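Local structure of cerato-platanin-like protein (Moniliophthora perniciosa, 3SUM) at residues 49-54 with 85-90; 64-69 with 115-120. The protein is a fungal cerato-platanin with a double-psi beta-barrel fold, whose precise function is not established. All blocks are in the same frame, centred on the assembly; numbering follows the deposited sequence.

Contact 1. Residues 49-54 with 85-90; sequences HFVAAP and NLFVGG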
loop_
_atom_site.group_PDB
_atom_site.type_symbol
_atom_site.label_atom_id
_atom_site.label_comp_id
_atom_site.label_asym_id
_atom_site.label_seq_id
_atom_site.Cartn_x
_atom_site.Cartn_y
_atom_site.Cartn_z
ATOM N N HIS A 49 5.064 -0.802 -2.389
ATOM C CA HIS A 49 4.146 0.283 -2.100
ATOM C C HIS A 49 2.901 -0.342 -1.520
ATOM O O HIS A 49 1.887 -0.354 -2.172
ATOM C CB HIS A 49 3.852 1.005 -3.431
ATOM C CG HIS A 49 4.879 2.058 -3.670
ATOM N ND1 HIS A 49 4.632 3.228 -4.363
ATOM C CD2 HIS A 49 6.140 2.168 -3.175
ATOM C CE1 HIS A 49 5.708 4.000 -4.316
ATOM N NE2 HIS A 49 6.647 3.377 -3.621
ATOM N N PHE A 50 3.078 -0.885 -0.321
ATOM C CA PHE A 50 2.093 -1.739 0.304
ATOM C C PHE A 50 1.649 -1.149 1.623
ATOM O O PHE A 50 2.421 -0.568 2.324
ATOM C CB PHE A 50 2.728 -3.098 0.603
ATOM C CG PHE A 50 2.873 -3.988 -0.591
ATOM C CD1 PHE A 50 2.237 -3.683 -1.785
ATOM C CD2 PHE A 50 3.662 -5.126 -0.515
ATOM C CE1 PHE A 50 2.378 -4.540 -2.908
ATOM C CE2 PHE A 50 3.808 -6.002 -1.607
ATOM C CZ PHE A 50 3.135 -5.708 -2.799
ATOM N N VAL A 51 0.373 -1.389 1.983
ATOM C CA VAL A 51 -0.119 -0.875 3.202
ATOM C C VAL A 51 -1.021 -1.912 3.853
ATOM O O VAL A 51 -1.575 -2.782 3.197
ATOM C CB VAL A 51 -1.011 0.414 3.031
ATOM C CG1 VAL A 51 -0.173 1.660 2.556
ATOM C CG2 VAL A 51 -2.150 0.149 2.036
ATOM N N ALA A 52 -1.079 -1.832 5.168
ATOM C CA ALA A 52 -2.200 -2.464 5.894
ATOM C C ALA A 52 -3.263 -1.438 5.991
ATOM O O ALA A 52 -2.980 -0.276 6.144
ATOM C CB ALA A 52 -1.731 -2.860 7.317
ATOM N N ALA A 53 -4.527 -1.849 5.995
ATOM C CA ALA A 53 -5.598 -0.888 6.081
ATOM C C ALA A 53 -6.786 -1.644 6.626
ATOM O O ALA A 53 -6.778 -2.912 6.679
ATOM C CB ALA A 53 -5.888 -0.305 4.691
ATOM N N PRO A 54 -7.804 -0.905 7.070
ATOM C CA PRO A 54 -8.838 -1.598 7.796
ATOM C C PRO A 54 -9.723 -2.358 6.848
ATOM O O PRO A 54 -10.038 -1.870 5.771
ATOM C CB PRO A 54 -9.690 -0.454 8.403
ATOM C CG PRO A 54 -8.913 0.735 8.265
ATOM C CD PRO A 54 -7.903 0.559 7.174
ATOM N N ASN A 85 -9.567 4.403 9.364
ATOM C CA ASN A 85 -8.873 5.498 8.732
ATOM C C ASN A 85 -7.371 5.454 8.913
ATOM O O ASN A 85 -6.712 6.490 8.796
ATOM C CB ASN A 85 -9.419 6.821 9.271
ATOM C CG ASN A 85 -10.926 6.957 9.011
ATOM O OD1 ASN A 85 -11.403 6.620 7.936
ATOM N ND2 ASN A 85 -11.637 7.479 9.967
ATOM N N LEU A 86 -6.828 4.271 9.105
ATOM C CA LEU A 86 -5.395 4.162 9.293
ATOM C C LEU A 86 -4.767 3.308 8.160
ATOM O O LEU A 86 -5.210 2.204 7.902
ATOM C CB LEU A 86 -5.067 3.499 10.633
ATOM C CG LEU A 86 -3.555 3.210 10.840
ATOM C CD1 LEU A 86 -2.624 4.475 10.826
ATOM C CD2 LEU A 86 -3.297 2.451 12.191
ATOM N N PHE A 87 -3.748 3.844 7.475
ATOM C CA PHE A 87 -2.880 3.019 6.669
ATOM C C PHE A 87 -1.563 2.823 7.407
ATOM O O PHE A 87 -1.064 3.756 8.075
ATOM C CB PHE A 87 -2.538 3.754 5.375
ATOM C CG PHE A 87 -3.663 3.844 4.430
ATOM C CD1 PHE A 87 -4.081 2.722 3.716
ATOM C CD2 PHE A 87 -4.308 5.052 4.243
ATOM C CE1 PHE A 87 -5.132 2.809 2.831
ATOM C CE2 PHE A 87 -5.351 5.160 3.355
ATOM C CZ PHE A 87 -5.781 4.061 2.664
ATOM N N VAL A 88 -0.975 1.638 7.260
ATOM C CA VAL A 88 0.374 1.454 7.738
ATOM C C VAL A 88 1.168 1.048 6.523
ATOM O O VAL A 88 0.929 -0.009 5.965
ATOM C CB VAL A 88 0.512 0.415 8.838
ATOM C CG1 VAL A 88 2.056 0.330 9.247
ATOM C CG2 VAL A 88 -0.333 0.876 10.069
ATOM N N GLY A 89 2.171 1.829 6.145
ATOM C CA GLY A 89 2.800 1.499 4.886
ATOM C C GLY A 89 4.276 1.164 5.089
ATOM O O GLY A 89 4.871 1.378 6.142
ATOM N N GLY A 90 4.868 0.633 4.052
ATOM C CA GLY A 90 6.283 0.336 4.054
ATOM C C GLY A 90 7.040 1.589 4.312
ATOM O O GLY A 90 6.633 2.659 3.924
#
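Val51 and Phe87 meet through first torsions of the same sense: Val51 CG1 (chi1 -69°) and Phe87 CG (chi1 -72°) each stand anti to their own carbonyl carbon. This leaves Val51 CG2 directed at the ring, where it lies 3.6 Å from Phe87 CD1, the two side chains meeting at a slant. Ala53 CB comes to 3.7 Å from the same Phe87 CD1, so methyls of Val51 and Ala53, alternate residues of segment 49-54, both approach the ring obliquely, while Trp3 stacks on Phe87 and Ile5 packs beside it. On the other face of the sheet Ala52 and Val88 pair loosely. Their backbones are joined more firmly, in a hydrogen-bonded antiparallel pair: Ala52 N reaches Val88 O at 2.8 Å, and Val88 N returns to Ala52 O at 3.0 Å. Beyond the non-hydrogen-bonded pair Val51 and Gly89, Gly90 N gives a longer bond of 3.2 Å to Phe50 O. Gly89, lacking a side chain, lets Val51 CG1 settle 3.8 Å from its CA. At the other end Pro54 CD lies 3.2 Å from Leu86 O, a buried carbonyl without a hydrogen-bonding partner; a proline has no N-H to offer there. Gly90 is the N-cap of helix 91-97, whose Leu93 touches Val51. Strand 71-79 continues the sheet beyond 50-52, and strand 4-7 beyond 86-89. The arrangement is an antiparallel strand pair in the wall of a double-psi beta-barrel, with Val51 and Phe87 turned to its apolar interior.

Contact 2. Residues 64-69 with 115-120; sequences WKLRYK and FSAYQV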
loop_
_atom_site.group_PDB
_atom_site.type_symbol
_atom_site.label_atom_id
_atom_site.label_comp_id
_atom_site.label_asym_id
_atom_site.label_seq_id
_atom_site.Cartn_x
_atom_site.Cartn_y
_atom_site.Cartn_z
ATOM N N TRP A 64 -4.968 2.124 -3.779
ATOM C CA TRP A 64 -5.425 3.399 -3.231
ATOM C C TRP A 64 -4.437 4.488 -3.571
ATOM O O TRP A 64 -3.252 4.275 -3.522
ATOM C CB TRP A 64 -5.544 3.342 -1.704
ATOM C CG TRP A 64 -6.766 2.592 -1.336
ATOM C CD1 TRP A 64 -6.972 1.298 -1.529
ATOM C CD2 TRP A 64 -7.947 3.126 -0.734
ATOM N NE1 TRP A 64 -8.222 0.963 -1.111
ATOM C CE2 TRP A 64 -8.854 2.078 -0.635
ATOM C CE3 TRP A 64 -8.306 4.405 -0.253
ATOM C CZ2 TRP A 64 -10.147 2.218 -0.060
ATOM C CZ3 TRP A 64 -9.624 4.567 0.317
ATOM C CH2 TRP A 64 -10.511 3.465 0.420
ATOM N N LYS A 65 -4.956 5.629 -3.970
ATOM C CA LYS A 65 -4.081 6.746 -4.186
ATOM C C LYS A 65 -4.037 7.570 -2.914
ATOM O O LYS A 65 -5.082 7.996 -2.396
ATOM C CB LYS A 65 -4.659 7.621 -5.309
ATOM C CG LYS A 65 -3.591 8.703 -5.604
ATOM C CD LYS A 65 -4.027 9.588 -6.767
ATOM C CE LYS A 65 -4.633 10.883 -6.293
ATOM N NZ LYS A 65 -4.698 11.856 -7.458
ATOM N N LEU A 66 -2.843 7.851 -2.396
ATOM C CA LEU A 66 -2.731 8.588 -1.152
ATOM C C LEU A 66 -2.093 9.933 -1.511
ATOM O O LEU A 66 -1.213 9.979 -2.399
ATOM C CB LEU A 66 -1.769 7.884 -0.177
ATOM C CG LEU A 66 -1.985 6.398 0.118
ATOM C CD1 LEU A 66 -1.041 5.871 1.187
ATOM C CD2 LEU A 66 -3.515 6.214 0.499
ATOM N N ARG A 67 -2.525 11.004 -0.856
ATOM C CA ARG A 67 -1.832 12.302 -1.050
ATOM C C ARG A 67 -1.364 12.839 0.290
ATOM O O ARG A 67 -2.085 12.758 1.308
ATOM C CB ARG A 67 -2.769 13.375 -1.656
ATOM C CG ARG A 67 -3.217 13.140 -3.106
ATOM C CD ARG A 67 -4.075 14.394 -3.569
ATOM N NE ARG A 67 -4.300 14.480 -5.022
ATOM C CZ ARG A 67 -3.421 14.957 -5.921
ATOM N NH1 ARG A 67 -2.209 15.362 -5.553
ATOM N NH2 ARG A 67 -3.752 15.042 -7.211
ATOM N N TYR A 68 -0.144 13.348 0.303
ATOM C CA TYR A 68 0.354 14.140 1.407
ATOM C C TYR A 68 0.959 15.385 0.794
ATOM O O TYR A 68 1.874 15.281 -0.061
ATOM C CB TYR A 68 1.442 13.368 2.143
ATOM C CG TYR A 68 1.995 14.137 3.300
ATOM C CD1 TYR A 68 1.364 14.066 4.564
ATOM C CD2 TYR A 68 3.204 14.844 3.167
ATOM C CE1 TYR A 68 1.885 14.742 5.652
ATOM C CE2 TYR A 68 3.753 15.511 4.243
ATOM C CZ TYR A 68 3.124 15.436 5.491
ATOM O OH TYR A 68 3.667 16.132 6.578
ATOM N N LYS A 69 0.461 16.551 1.226
ATOM C CA LYS A 69 0.902 17.815 0.677
ATOM C C LYS A 69 0.917 17.688 -0.850
ATOM O O LYS A 69 -0.152 17.417 -1.439
ATOM C CB LYS A 69 2.174 18.287 1.361
ATOM C CG LYS A 69 1.910 18.611 2.867
ATOM C CD LYS A 69 3.168 19.133 3.499
ATOM C CE LYS A 69 2.863 19.489 5.017
ATOM N NZ LYS A 69 4.012 20.177 5.758
ATOM N N PHE A 115 -3.619 14.075 3.128
ATOM C CA PHE A 115 -4.614 14.974 2.536
ATOM C C PHE A 115 -5.846 14.207 2.090
ATOM O O PHE A 115 -6.982 14.659 2.323
ATOM C CB PHE A 115 -4.050 15.714 1.307
ATOM C CG PHE A 115 -5.068 16.595 0.691
ATOM C CD1 PHE A 115 -5.791 16.160 -0.393
ATOM C CD2 PHE A 115 -5.404 17.794 1.304
ATOM C CE1 PHE A 115 -6.777 16.900 -0.948
ATOM C CE2 PHE A 115 -6.404 18.599 0.728
ATOM C CZ PHE A 115 -7.107 18.133 -0.369
ATOM N N SER A 116 -5.653 13.024 1.472
ATOM C CA SER A 116 -6.805 12.290 0.961
ATOM C C SER A 116 -6.321 10.886 0.694
ATOM O O SER A 116 -5.099 10.675 0.566
ATOM C CB SER A 116 -7.293 12.878 -0.362
ATOM O OG SER A 116 -6.212 12.835 -1.319
ATOM N N ALA A 117 -7.260 9.959 0.582
ATOM C CA ALA A 117 -6.982 8.594 0.148
ATOM C C ALA A 117 -8.250 8.140 -0.484
ATOM O O ALA A 117 -9.339 8.300 0.119
ATOM C CB ALA A 117 -6.687 7.665 1.356
ATOM N N TYR A 118 -8.152 7.561 -1.679
ATOM C CA TYR A 118 -9.328 6.951 -2.287
ATOM C C TYR A 118 -8.888 5.837 -3.196
ATOM O O TYR A 118 -7.735 5.843 -3.699
ATOM C CB TYR A 118 -10.146 7.989 -3.070
ATOM C CG TYR A 118 -9.435 8.802 -4.123
ATOM C CD1 TYR A 118 -8.930 10.064 -3.832
ATOM C CD2 TYR A 118 -9.307 8.330 -5.422
ATOM C CE1 TYR A 118 -8.284 10.844 -4.817
ATOM C CE2 TYR A 118 -8.718 9.117 -6.429
ATOM C CZ TYR A 118 -8.209 10.339 -6.112
ATOM O OH TYR A 118 -7.647 11.056 -7.118
ATOM N N GLN A 119 -9.788 4.885 -3.413
ATOM C CA GLN A 119 -9.427 3.740 -4.181
ATOM C C GLN A 119 -9.482 4.137 -5.619
ATOM O O GLN A 119 -10.276 5.017 -6.023
ATOM C CB GLN A 119 -10.420 2.642 -3.955
ATOM C CG GLN A 119 -10.127 1.358 -4.676
ATOM C CD GLN A 119 -11.164 0.301 -4.307
ATOM O OE1 GLN A 119 -12.058 0.572 -3.535
ATOM N NE2 GLN A 119 -11.003 -0.874 -4.789
ATOM N N VAL A 120 -8.579 3.513 -6.371
ATOM C CA VAL A 120 -8.444 3.719 -7.789
ATOM C C VAL A 120 -8.394 2.363 -8.450
ATOM O O VAL A 120 -8.244 1.313 -7.791
ATOM C CB VAL A 120 -7.187 4.520 -8.141
ATOM C CG1 VAL A 120 -7.234 5.948 -7.518
ATOM C CG2 VAL A 120 -5.891 3.774 -7.611
HETATM O O HOH W 1 -5.791 10.630 -2.865
#
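A classic beta bulge opens this antiparallel ladder of the barrel sheet: Phe115 and Ser116 both face Arg67. Arg67 O receives Phe115 N at 2.7 Å, and Arg67 N bonds to Ser116 O at 3.0 Å. Further along, Lys65 and Tyr118 exchange both backbone bonds. Water 1 bridges the strands, donating to Lys65 O at 2.8 Å and bonded to Ser116 OG at 2.7 Å. Trp64 swings its indole across the partner strand, laying one face against Gln119 N, with CE3 3.3 Å from Tyr118 C. Gln119 CB sits over the five-membered ring in a CH-pi contact, 4.0 Å from its centroid, and Trp64 NE1 is hydrogen-bonded to Ser62 OG. Leu66 CD2 meets Ala117 CB at 3.6 Å on the same face. On the opposite face Lys65 and Tyr118 run side by side. Tyr118 has its CG between backbone N and carbonyl carbon (chi1 54°), which lays the ring alongside the lysine; the Lys65 NZ to Tyr118 OH bond is weak, at 3.1 Å. The C-terminal Pro136 ties both groups more strongly, by a salt bridge to Lys65 and a hydrogen bond to Tyr118 OH. Strand 116-120 is outermost in the sheet, strand 63-68 lies between it and strand 71-79, and Leu66 packs on Val75, on Phe87 of strand 86-89 and on Leu97 of helix 91-97.

How the contacts relate
The centres of contacts 1 and 2 lie about 12 Å apart in one mixed sheet of the barrel, with strand 71-79 between 50-52 and 63-68. Along the chain their segments alternate, 49-54, 64-69, 85-90 and 115-120, so neither strand pair is a simple hairpin and the two pairings interlock. The two meet inside the barrel: Phe87 CE2 of contact 1 packs 3.5 Å from Ala117 CB and 3.6 Å from Leu66 CD2, and Phe87 CZ reaches Trp64 CE3 at 3.9 Å. Contact 1 is buried near the middle of the chain, contact 2 nearer the surface, and the phenylalanine joins them in a shared apolar core.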